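Local coordinates for protein hydrazine synthase subunit alpha (Candidatus Kuenenia stuttgartiensis, PDB 5C2V) that condenses hydroxylamine with ammonia to hydrazine, as the diheme alpha subunit of a complex that makes hydrazine from nitric oxide and ammonium, at residues V421-G429 against T628-L638. Numbering follows the deposited sequence.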
loop_
_atom_site.group_PDB
_atom_site.type_symbol
_atom_site.label_atom_id
_atom_site.label_comp_id
_atom_site.label_asym_id
_atom_site.label_seq_id
_atom_site.Cartn_x
_atom_site.Cartn_y
_atom_site.Cartn_z
ATOM N N VAL D 421 -34.355 32.173 -19.527
ATOM C CA VAL D 421 -34.289 33.539 -20.033
ATOM C C VAL D 421 -33.336 33.672 -21.221
ATOM O O VAL D 421 -33.761 33.981 -22.335
ATOM C CB VAL D 421 -33.851 34.523 -18.933
ATOM C CG1 VAL D 421 -33.776 35.937 -19.487
ATOM C CG2 VAL D 421 -34.807 34.459 -17.752
ATOM N N GLU D 422 -32.051 33.439 -20.976
ATOM C CA GLU D 422 -31.022 33.669 -21.985
ATOM C C GLU D 422 -31.091 32.679 -23.148
ATOM O O GLU D 422 -30.616 32.973 -24.245
ATOM C CB GLU D 422 -29.637 33.624 -21.340
ATOM C CG GLU D 422 -29.482 34.589 -20.176
ATOM C CD GLU D 422 -28.034 34.851 -19.823
ATOM O OE1 GLU D 422 -27.147 34.343 -20.538
ATOM O OE2 GLU D 422 -27.784 35.568 -18.833
ATOM N N GLY D 423 -31.676 31.510 -22.908
ATOM C CA GLY D 423 -31.912 30.554 -23.975
ATOM C C GLY D 423 -30.860 29.473 -24.139
ATOM O O GLY D 423 -30.797 28.820 -25.181
ATOM N N TYR D 424 -30.029 29.281 -23.120
ATOM C CA TYR D 424 -29.030 28.218 -23.154
ATOM C C TYR D 424 -29.660 26.865 -22.843
ATOM O O TYR D 424 -30.537 26.770 -21.985
ATOM C CB TYR D 424 -27.895 28.507 -22.171
ATOM C CG TYR D 424 -26.905 29.533 -22.668
ATOM C CD1 TYR D 424 -25.955 29.197 -23.622
ATOM C CD2 TYR D 424 -26.918 30.834 -22.186
ATOM C CE1 TYR D 424 -25.046 30.126 -24.083
ATOM C CE2 TYR D 424 -26.013 31.772 -22.641
ATOM C CZ TYR D 424 -25.079 31.411 -23.590
ATOM O OH TYR D 424 -24.171 32.333 -24.053
ATOM N N PRO D 425 -29.216 25.813 -23.548
ATOM C CA PRO D 425 -29.716 24.448 -23.341
ATOM C C PRO D 425 -29.480 23.959 -21.916
ATOM O O PRO D 425 -30.283 23.194 -21.380
ATOM C CB PRO D 425 -28.904 23.619 -24.342
ATOM C CG PRO D 425 -28.457 24.596 -25.376
ATOM C CD PRO D 425 -28.226 25.876 -24.637
ATOM N N HIS D 426 -28.382 24.404 -21.313
ATOM C CA HIS D 426 -28.026 23.999 -19.961
ATOM C C HIS D 426 -27.194 25.088 -19.293
ATOM O O HIS D 426 -26.539 25.879 -19.973
ATOM C CB HIS D 426 -27.255 22.675 -19.987
ATOM C CG HIS D 426 -27.250 21.945 -18.681
ATOM N ND1 HIS D 426 -26.459 22.319 -17.617
ATOM C CD2 HIS D 426 -27.934 20.848 -18.272
ATOM C CE1 HIS D 426 -26.661 21.492 -16.606
ATOM N NE2 HIS D 426 -27.552 20.591 -16.979
ATOM N N SER D 427 -27.229 25.134 -17.966
ATOM C CA SER D 427 -26.386 26.059 -17.216
ATOM C C SER D 427 -24.919 25.722 -17.457
ATOM O O SER D 427 -24.566 24.553 -17.608
ATOM C CB SER D 427 -26.714 26.004 -15.723
ATOM O OG SER D 427 -26.579 24.685 -15.221
ATOM N N TRP D 428 -24.066 26.739 -17.503
ATOM C CA TRP D 428 -22.656 26.507 -17.794
ATOM C C TRP D 428 -21.711 27.374 -16.963
ATOM O O TRP D 428 -22.127 28.350 -16.335
ATOM C CB TRP D 428 -22.388 26.714 -19.289
ATOM C CG TRP D 428 -22.755 28.068 -19.813
ATOM C CD1 TRP D 428 -24.003 28.511 -20.140
ATOM C CD2 TRP D 428 -21.857 29.147 -20.103
ATOM N NE1 TRP D 428 -23.940 29.804 -20.600
ATOM C CE2 TRP D 428 -22.634 30.216 -20.587
ATOM C CE3 TRP D 428 -20.473 29.313 -19.992
ATOM C CZ2 TRP D 428 -22.073 31.436 -20.961
ATOM C CZ3 TRP D 428 -19.919 30.524 -20.363
ATOM C CH2 TRP D 428 -20.717 31.569 -20.842
ATOM N N GLY D 429 -20.434 27.005 -16.974
ATOM C CA GLY D 429 -19.414 27.669 -16.179
ATOM C C GLY D 429 -18.046 27.455 -16.799
ATOM O O GLY D 429 -17.949 26.936 -17.906
ATOM N N THR D 628 -24.506 36.870 -25.068
ATOM C CA THR D 628 -23.752 37.014 -23.824
ATOM C C THR D 628 -22.426 36.250 -23.829
ATOM O O THR D 628 -21.738 36.193 -22.810
ATOM C CB THR D 628 -24.582 36.558 -22.609
ATOM O OG1 THR D 628 -23.883 36.882 -21.401
ATOM C CG2 THR D 628 -24.826 35.065 -22.660
ATOM N N THR D 629 -22.081 35.636 -24.957
ATOM C CA THR D 629 -20.735 35.094 -25.134
ATOM C C THR D 629 -20.279 35.216 -26.587
ATOM O O THR D 629 -21.096 35.216 -27.511
ATOM C CB THR D 629 -20.640 33.620 -24.687
ATOM O OG1 THR D 629 -19.263 33.220 -24.648
ATOM C CG2 THR D 629 -21.402 32.711 -25.637
ATOM N N SER D 630 -18.970 35.337 -26.781
ATOM C CA SER D 630 -18.398 35.513 -28.111
ATOM C C SER D 630 -18.289 34.196 -28.874
ATOM O O SER D 630 -18.401 34.166 -30.099
ATOM C CB SER D 630 -17.016 36.164 -28.012
ATOM O OG SER D 630 -17.022 37.237 -27.086
ATOM N N GLN D 631 -18.068 33.112 -28.141
ATOM C CA GLN D 631 -17.784 31.816 -28.747
ATOM C C GLN D 631 -19.047 31.015 -29.042
ATOM O O GLN D 631 -20.059 31.172 -28.359
ATOM C CB GLN D 631 -16.859 31.006 -27.835
ATOM C CG GLN D 631 -15.717 31.811 -27.246
ATOM C CD GLN D 631 -14.749 32.330 -28.293
ATOM O OE1 GLN D 631 -14.719 31.849 -29.427
ATOM N NE2 GLN D 631 -13.951 33.322 -27.917
ATOM N N PRO D 632 -18.989 30.155 -30.074
ATOM C CA PRO D 632 -20.085 29.236 -30.397
ATOM C C PRO D 632 -20.457 28.363 -29.204
ATOM O O PRO D 632 -19.579 27.962 -28.443
ATOM C CB PRO D 632 -19.510 28.390 -31.537
ATOM C CG PRO D 632 -18.481 29.261 -32.165
ATOM C CD PRO D 632 -17.882 30.052 -31.041
ATOM N N VAL D 633 -21.744 28.072 -29.050
ATOM C CA VAL D 633 -22.218 27.307 -27.903
ATOM C C VAL D 633 -22.257 25.820 -28.227
ATOM O O VAL D 633 -23.066 25.380 -29.039
ATOM C CB VAL D 633 -23.620 27.766 -27.471
ATOM C CG1 VAL D 633 -24.090 26.974 -26.266
ATOM C CG2 VAL D 633 -23.617 29.256 -27.173
ATOM N N GLU D 634 -21.392 25.045 -27.581
ATOM C CA GLU D 634 -21.277 23.625 -27.897
ATOM C C GLU D 634 -21.270 22.738 -26.655
ATOM O O GLU D 634 -20.639 23.060 -25.650
ATOM C CB GLU D 634 -20.010 23.369 -28.720
ATOM C CG GLU D 634 -19.802 21.911 -29.104
ATOM C CD GLU D 634 -18.716 21.724 -30.145
ATOM O OE1 GLU D 634 -18.732 20.686 -30.838
ATOM O OE2 GLU D 634 -17.848 22.614 -30.269
ATOM N N GLY D 635 -21.986 21.620 -26.738
ATOM C CA GLY D 635 -21.944 20.600 -25.707
ATOM C C GLY D 635 -22.818 20.864 -24.498
ATOM O O GLY D 635 -22.544 20.354 -23.411
ATOM N N LEU D 636 -23.863 21.668 -24.670
ATOM C CA LEU D 636 -24.785 21.936 -23.573
ATOM C C LEU D 636 -26.045 21.073 -23.618
ATOM O O LEU D 636 -26.879 21.143 -22.717
ATOM C CB LEU D 636 -25.174 23.415 -23.552
ATOM C CG LEU D 636 -24.036 24.390 -23.248
ATOM C CD1 LEU D 636 -24.583 25.766 -22.893
ATOM C CD2 LEU D 636 -23.150 23.856 -22.132
ATOM N N THR D 637 -26.187 20.256 -24.655
ATOM C CA THR D 637 -27.359 19.395 -24.759
ATOM C C THR D 637 -27.057 18.005 -24.206
ATOM O O THR D 637 -26.281 17.249 -24.791
ATOM C CB THR D 637 -27.847 19.275 -26.215
ATOM O OG1 THR D 637 -27.870 20.573 -26.822
ATOM C CG2 THR D 637 -29.243 18.673 -26.260
ATOM N N LEU D 638 -27.680 17.675 -23.077
ATOM C CA LEU D 638 -27.439 16.403 -22.402
ATOM C C LEU D 638 -27.902 15.225 -23.249
ATOM O O LEU D 638 -27.334 14.135 -23.179
ATOM C CB LEU D 638 -28.143 16.376 -21.044
ATOM C CG LEU D 638 -27.614 17.334 -19.976
ATOM C CD1 LEU D 638 -28.422 17.205 -18.694
ATOM C CD2 LEU D 638 -26.140 17.076 -19.712
#
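The chain at H426 comes closest to the chain at L636, with 5.3 Å between their CA atoms, and a second, looser approach brings the CA atoms of E422 and T628 to 8.2 Å; no hydrogen bond joins the segments. L636 buries the largest area of any residue in the contact. Its CB lies 3.8 Å from CB of P425, the two side chains meeting at about a right angle, while its CD1 reaches both CD1 of Y424 and, 3.9 Å away, CD1 of W428. Methyls line part of the edge of the Y424 phenol: V633 CG2 sits 3.5 Å from CE1, and the CG2 atoms of T628 and T629 gather round OH. One face of this ring takes NE1 of W428, 3.3 Å above the plane and over its centre, a position the indole gains by turning CG between backbone N and carbonyl carbon (chi1 58°). CD1 of L638 meets CD2 of H426 at 3.7 Å. A nearly straight bond (178°) within 421-429, from H426 ND1 to S427 O, 2.9 Å long, helps set the rotation of the imidazole. T629 OG1 bonds to Y588 O and T637 OG1 to D613 OD1. Away from the annotated sites, this mainly apolar packing joins a loop of the cytochrome c family region to the entry of the mixed sheet 517-522, 428-433 and 553-556, where L522 touches H426, L636 and L638, and F592 meets W428 edge-to-face.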